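Local coordinates for protein putative ATP binding component of ABC-transporter (Escherichia coli, PDB 2R5O) that probably recognises and binds the O-antigen polysaccharide through this C-terminal domain of Wzt, the ATP-binding component of an ABC transporter that exports it, at residues 36-50 and 154-166. Numbering follows the deposited sequence. Where two conformers were deposited one is given.
With NA (sodium ion), chain F.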
loop_
_atom_site.group_PDB
_atom_site.type_symbol
_atom_site.label_atom_id
_atom_site.label_comp_id
_atom_site.label_asym_id
_atom_site.label_seq_id
_atom_site.Cartn_x
_atom_site.Cartn_y
_atom_site.Cartn_z
ATOM N N TYR A 36 1.053 20.064 -12.314
ATOM C CA TYR A 36 1.428 19.607 -13.646
ATOM C C TYR A 36 2.946 19.576 -13.780
ATOM O O TYR A 36 3.645 20.490 -13.345
ATOM C CB TYR A 36 0.848 20.515 -14.726
ATOM C CG TYR A 36 1.376 20.149 -16.090
ATOM C CD1 TYR A 36 0.899 19.026 -16.748
ATOM C CD2 TYR A 36 2.347 20.919 -16.719
ATOM C CE1 TYR A 36 1.405 18.635 -17.969
ATOM C CE2 TYR A 36 2.857 20.558 -17.953
ATOM C CZ TYR A 36 2.381 19.411 -18.570
ATOM O OH TYR A 36 2.917 19.061 -19.792
ATOM N N ARG A 37 3.451 18.522 -14.408
ATOM C CA ARG A 37 4.873 18.365 -14.659
ATOM C C ARG A 37 5.198 18.616 -16.127
ATOM O O ARG A 37 4.800 17.810 -16.975
ATOM C CB ARG A 37 5.306 16.945 -14.315
ATOM C CG ARG A 37 5.106 16.585 -12.878
ATOM C CD ARG A 37 5.646 15.208 -12.573
ATOM N NE ARG A 37 7.098 15.204 -12.471
ATOM C CZ ARG A 37 7.937 14.523 -13.241
ATOM N NH1 ARG A 37 7.517 13.770 -14.245
ATOM N NH2 ARG A 37 9.246 14.619 -12.987
ATOM N N PRO A 38 5.989 19.652 -16.425
ATOM C CA PRO A 38 6.486 19.793 -17.792
ATOM C C PRO A 38 7.323 18.609 -18.273
ATOM O O PRO A 38 7.517 18.450 -19.478
ATOM C CB PRO A 38 7.336 21.063 -17.717
ATOM C CG PRO A 38 6.751 21.848 -16.593
ATOM C CD PRO A 38 6.367 20.802 -15.583
ATOM N N GLU A 39 7.799 17.796 -17.336
ATOM C CA GLU A 39 8.540 16.568 -17.608
ATOM C C GLU A 39 7.659 15.405 -18.055
ATOM O O GLU A 39 8.169 14.301 -18.294
ATOM C CB GLU A 39 9.328 16.146 -16.360
ATOM C CG GLU A 39 10.314 17.179 -15.860
ATOM C CD GLU A 39 9.729 18.259 -14.951
ATOM O OE1 GLU A 39 8.526 18.308 -14.643
ATOM O OE2 GLU A 39 10.534 19.121 -14.511
ATOM N N GLU A 40 6.356 15.616 -18.162
ATOM C CA GLU A 40 5.464 14.587 -18.689
ATOM C C GLU A 40 5.971 13.952 -19.961
ATOM O O GLU A 40 6.601 14.623 -20.794
ATOM C CB GLU A 40 4.147 15.291 -19.018
ATOM C CG GLU A 40 3.307 14.667 -20.080
ATOM C CD GLU A 40 1.994 15.362 -20.343
ATOM O OE1 GLU A 40 1.943 16.600 -20.537
ATOM O OE2 GLU A 40 0.988 14.656 -20.470
ATOM N N TYR A 41 5.663 12.686 -20.141
ATOM C CA TYR A 41 5.852 12.029 -21.433
ATOM C C TYR A 41 4.486 11.662 -21.995
ATOM O O TYR A 41 3.904 10.643 -21.611
ATOM C CB TYR A 41 6.774 10.815 -21.286
ATOM C CG TYR A 41 6.962 10.009 -22.563
ATOM C CD1 TYR A 41 6.752 10.528 -23.847
ATOM C CD2 TYR A 41 7.372 8.701 -22.488
ATOM C CE1 TYR A 41 6.950 9.759 -24.994
ATOM C CE2 TYR A 41 7.538 7.917 -23.621
ATOM C CZ TYR A 41 7.317 8.461 -24.861
ATOM O OH TYR A 41 7.493 7.679 -25.983
ATOM N N ARG A 42 3.953 12.504 -22.867
ATOM C CA ARG A 42 2.667 12.312 -23.476
ATOM C C ARG A 42 2.817 11.511 -24.751
ATOM O O ARG A 42 3.693 11.808 -25.562
ATOM C CB ARG A 42 2.026 13.667 -23.740
ATOM C CG ARG A 42 0.587 13.584 -24.198
ATOM C CD ARG A 42 0.003 14.947 -24.450
ATOM N NE ARG A 42 -1.440 14.901 -24.640
ATOM C CZ ARG A 42 -2.182 15.999 -24.775
ATOM N NH1 ARG A 42 -1.583 17.179 -24.785
ATOM N NH2 ARG A 42 -3.503 15.915 -24.844
ATOM N N TRP A 43 1.986 10.496 -24.925
ATOM C CA TRP A 43 2.048 9.628 -26.087
ATOM C C TRP A 43 0.656 9.105 -26.382
ATOM O O TRP A 43 -0.281 9.232 -25.574
ATOM C CB TRP A 43 3.083 8.494 -25.893
ATOM C CG TRP A 43 2.724 7.536 -24.807
ATOM C CD1 TRP A 43 2.850 7.691 -23.460
ATOM C CD2 TRP A 43 2.159 6.228 -25.016
ATOM N NE1 TRP A 43 2.387 6.561 -22.809
ATOM C CE2 TRP A 43 1.959 5.651 -23.746
ATOM C CE3 TRP A 43 1.834 5.486 -26.154
ATOM C CZ2 TRP A 43 1.410 4.367 -23.584
ATOM C CZ3 TRP A 43 1.265 4.215 -25.985
ATOM C CH2 TRP A 43 1.089 3.673 -24.712
ATOM N N GLY A 44 0.505 8.446 -27.518
ATOM C CA GLY A 44 -0.785 7.867 -27.894
ATOM C C GLY A 44 -1.018 7.920 -29.377
ATOM O O GLY A 44 -0.342 8.640 -30.101
ATOM N N GLN A 45 -2.022 7.193 -29.840
ATOM C CA GLN A 45 -2.368 7.159 -31.257
ATOM C C GLN A 45 -3.267 8.293 -31.663
ATOM O O GLN A 45 -3.432 8.509 -32.877
ATOM C CB GLN A 45 -3.037 5.828 -31.605
ATOM C CG GLN A 45 -2.070 4.663 -31.536
ATOM C CD GLN A 45 -2.574 3.441 -32.293
ATOM O OE1 GLN A 45 -3.388 3.552 -33.202
ATOM N NE2 GLN A 45 -2.091 2.286 -31.911
ATOM N N GLY A 46 -3.849 9.026 -30.737
ATOM C CA GLY A 46 -4.815 10.063 -31.082
ATOM C C GLY A 46 -6.222 9.525 -31.135
ATOM O O GLY A 46 -6.435 8.338 -30.909
ATOM N N GLY A 47 -7.170 10.407 -31.402
ATOM C CA GLY A 47 -8.580 10.068 -31.456
ATOM C C GLY A 47 -9.363 10.539 -30.240
ATOM O O GLY A 47 -10.586 10.548 -30.245
ATOM N N ALA A 48 -8.636 10.900 -29.187
ATOM C CA ALA A 48 -9.198 11.542 -28.005
ATOM C C ALA A 48 -8.063 12.287 -27.347
ATOM O O ALA A 48 -6.897 11.954 -27.561
ATOM C CB ALA A 48 -9.751 10.506 -27.037
ATOM N N LYS A 49 -8.408 13.261 -26.524
ATOM C CA LYS A 49 -7.420 14.071 -25.805
ATOM C C LYS A 49 -7.872 14.258 -24.371
ATOM O O LYS A 49 -9.004 14.688 -24.138
ATOM C CB LYS A 49 -7.238 15.462 -26.435
ATOM C CG LYS A 49 -6.506 15.417 -27.752
ATOM C CD LYS A 49 -6.462 16.779 -28.371
ATOM C CE LYS A 49 -5.393 17.632 -27.803
ATOM N NZ LYS A 49 -5.183 18.835 -28.723
ATOM N N ILE A 50 -6.960 14.005 -23.429
ATOM C CA ILE A 50 -7.199 14.347 -22.041
ATOM C C ILE A 50 -6.854 15.831 -21.927
ATOM O O ILE A 50 -5.687 16.210 -22.040
ATOM C CB ILE A 50 -6.367 13.535 -21.070
ATOM C CG1 ILE A 50 -6.558 12.044 -21.340
ATOM C CG2 ILE A 50 -6.742 13.906 -19.667
ATOM C CD1 ILE A 50 -5.646 11.173 -20.526
ATOM N N MET A 154 -6.513 -3.087 -26.982
ATOM C CA MET A 154 -6.801 -1.732 -26.548
ATOM C C MET A 154 -5.827 -0.782 -27.173
ATOM O O MET A 154 -4.609 -0.987 -27.114
ATOM C CB MET A 154 -6.584 -1.650 -25.051
ATOM C CG MET A 154 -7.503 -2.488 -24.264
ATOM S SD MET A 154 -9.200 -1.940 -24.399
ATOM C CE MET A 154 -8.957 -0.469 -23.459
ATOM N N THR A 155 -6.367 0.235 -27.830
ATOM C CA THR A 155 -5.584 1.243 -28.480
ATOM C C THR A 155 -5.398 2.408 -27.516
ATOM O O THR A 155 -6.374 2.966 -27.032
ATOM C CB THR A 155 -6.314 1.756 -29.712
ATOM O OG1 THR A 155 -6.580 0.675 -30.614
ATOM C CG2 THR A 155 -5.485 2.762 -30.423
ATOM N N PRO A 156 -4.139 2.798 -27.259
ATOM C CA PRO A 156 -3.901 3.970 -26.404
ATOM C C PRO A 156 -4.204 5.227 -27.206
ATOM O O PRO A 156 -3.645 5.424 -28.289
ATOM C CB PRO A 156 -2.408 3.854 -26.094
ATOM C CG PRO A 156 -1.822 3.189 -27.346
ATOM C CD PRO A 156 -2.883 2.236 -27.801
ATOM N N LEU A 157 -5.065 6.083 -26.702
ATOM C CA LEU A 157 -5.497 7.274 -27.436
ATOM C C LEU A 157 -4.691 8.483 -27.009
ATOM O O LEU A 157 -4.116 9.157 -27.850
ATOM C CB LEU A 157 -6.994 7.526 -27.283
ATOM C CG LEU A 157 -7.887 6.322 -27.607
ATOM C CD1 LEU A 157 -9.328 6.636 -27.316
ATOM C CD2 LEU A 157 -7.727 5.872 -29.057
ATOM N N ASP A 158 -4.662 8.757 -25.716
ATOM C CA ASP A 158 -3.854 9.847 -25.147
ATOM C C ASP A 158 -3.405 9.389 -23.782
ATOM O O ASP A 158 -4.251 9.025 -22.962
ATOM C CB ASP A 158 -4.665 11.158 -25.052
ATOM C CG ASP A 158 -3.823 12.359 -24.660
ATOM O OD1 ASP A 158 -2.576 12.328 -24.825
ATOM O OD2 ASP A 158 -4.417 13.350 -24.166
ATOM N N ARG A 159 -2.110 9.375 -23.530
ATOM C CA ARG A 159 -1.518 8.804 -22.326
ATOM C C ARG A 159 -0.585 9.852 -21.771
ATOM O O ARG A 159 0.434 10.169 -22.396
ATOM C CB ARG A 159 -0.766 7.524 -22.668
ATOM C CG ARG A 159 -1.628 6.503 -23.427
ATOM C CD ARG A 159 -2.867 6.018 -22.626
ATOM N NE ARG A 159 -2.377 5.385 -21.431
ATOM C CZ ARG A 159 -2.158 4.095 -21.277
ATOM N NH1 ARG A 159 -2.685 3.194 -22.116
ATOM N NH2 ARG A 159 -1.487 3.711 -20.212
ATOM N N ARG A 160 -0.937 10.437 -20.641
ATOM C CA ARG A 160 -0.196 11.567 -20.055
ATOM C C ARG A 160 0.646 11.036 -18.904
ATOM O O ARG A 160 0.270 11.126 -17.722
ATOM C CB ARG A 160 -1.154 12.692 -19.720
ATOM C CG ARG A 160 -1.902 13.107 -20.984
ATOM C CD ARG A 160 -2.548 14.477 -20.993
ATOM N NE ARG A 160 -1.536 15.531 -21.002
ATOM C CZ ARG A 160 -1.796 16.781 -21.350
ATOM N NH1 ARG A 160 -3.002 17.131 -21.727
ATOM N NH2 ARG A 160 -0.834 17.686 -21.303
ATOM N N TYR A 161 1.754 10.402 -19.285
ATOM C CA TYR A 161 2.523 9.576 -18.375
ATOM C C TYR A 161 3.433 10.469 -17.517
ATOM O O TYR A 161 4.102 11.386 -18.003
ATOM C CB TYR A 161 3.345 8.598 -19.207
ATOM C CG TYR A 161 4.287 7.714 -18.457
ATOM C CD1 TYR A 161 3.840 6.688 -17.647
ATOM C CD2 TYR A 161 5.656 7.853 -18.632
ATOM C CE1 TYR A 161 4.769 5.847 -16.988
ATOM C CE2 TYR A 161 6.550 7.052 -17.994
ATOM C CZ TYR A 161 6.116 6.069 -17.183
ATOM O OH TYR A 161 7.066 5.267 -16.579
ATOM N N ASP A 162 3.432 10.189 -16.210
ATOM C CA ASP A 162 4.218 10.904 -15.212
ATOM C C ASP A 162 4.020 12.405 -15.371
ATOM O O ASP A 162 4.964 13.200 -15.374
ATOM C CB ASP A 162 5.703 10.553 -15.294
ATOM C CG ASP A 162 6.038 9.160 -14.775
ATOM O OD1 ASP A 162 5.232 8.536 -14.105
ATOM O OD2 ASP A 162 7.193 8.730 -15.065
ATOM N N SER A 163 2.752 12.795 -15.485
ATOM C CA SER A 163 2.400 14.164 -15.826
ATOM C C SER A 163 2.009 15.049 -14.663
ATOM O O SER A 163 1.875 16.263 -14.875
ATOM C CB SER A 163 1.289 14.155 -16.861
ATOM O OG SER A 163 0.128 13.480 -16.363
ATOM N N ILE A 164 1.847 14.480 -13.475
ATOM C CA ILE A 164 1.435 15.247 -12.310
ATOM C C ILE A 164 2.277 14.803 -11.114
ATOM O O ILE A 164 2.499 13.591 -10.928
ATOM C CB ILE A 164 -0.082 15.045 -12.028
ATOM C CG1 ILE A 164 -0.946 15.554 -13.203
ATOM C CG2 ILE A 164 -0.491 15.707 -10.704
ATOM C CD1 ILE A 164 -2.344 14.957 -13.233
ATOM N N ILE A 165 2.773 15.761 -10.330
ATOM C CA ILE A 165 3.478 15.442 -9.084
ATOM C C ILE A 165 2.483 15.540 -7.934
ATOM O O ILE A 165 1.698 16.496 -7.835
ATOM C CB ILE A 165 4.767 16.278 -8.872
ATOM C CG1 ILE A 165 5.507 15.795 -7.626
ATOM C CG2 ILE A 165 4.474 17.766 -8.827
ATOM C CD1 ILE A 165 6.960 16.207 -7.584
ATOM N N LEU A 166 2.499 14.528 -7.070
ATOM C CA LEU A 166 1.711 14.477 -5.845
ATOM C C LEU A 166 2.645 14.536 -4.641
ATOM O O LEU A 166 3.652 13.858 -4.599
ATOM C CB LEU A 166 0.940 13.155 -5.755
ATOM C CG LEU A 166 0.021 12.796 -6.930
ATOM C CD1 LEU A 166 -0.672 11.466 -6.692
ATOM C CD2 LEU A 166 -1.014 13.873 -7.198
HETATM NA NA NA F . 6.327 8.562 -28.063
#
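Arg-42 and Arg-160, a non-hydrogen-bonded pair where strand 41-43 runs antiparallel along the edge of strand 154-161, lie side by side in this immunoglobulin-fold domain, their guanidinium groups stacked with centres 3.5 Å apart and planes at 13°. Carboxylates at their edges probably make this pairing of like charges tolerable. Arg-160 meets Glu-40 in a side-on salt bridge, nearly coplanar, NE to OE2 at 2.7 Å and NH2 to OE1 at 3.1 Å, both on syn lone pairs; the hydroxyl of Tyr-36 takes the anti side of OE1. Arg-42, fully extended with CG anti to the backbone N (chi1 -172°), forms the same two-nitrogen salt bridge with Asp-158, though the planes are 28° apart. Asp-28 bridges to both arginines, probably offsetting their charge further. On the opposite sheet face, Arg-159 lays its aliphatic CB over the five-membered ring of Trp-43, a CH-pi contact, while Pro-156, crossing at about a right angle, brings CG to within 3.5 Å of Trp-43 CZ3, a compact apolar ring suited to packing against indole. The hydroxyl of Tyr-41, on this face too, binds a sodium ion. The charged cluster also joins the two sheets: Arg-160 NH1 donates to Ile-50 O, and Asp-158 OD2, already holding Arg-42 NH2, accepts a hydrogen bond from Ile-50 N on its anti lone pair at 2.7 Å.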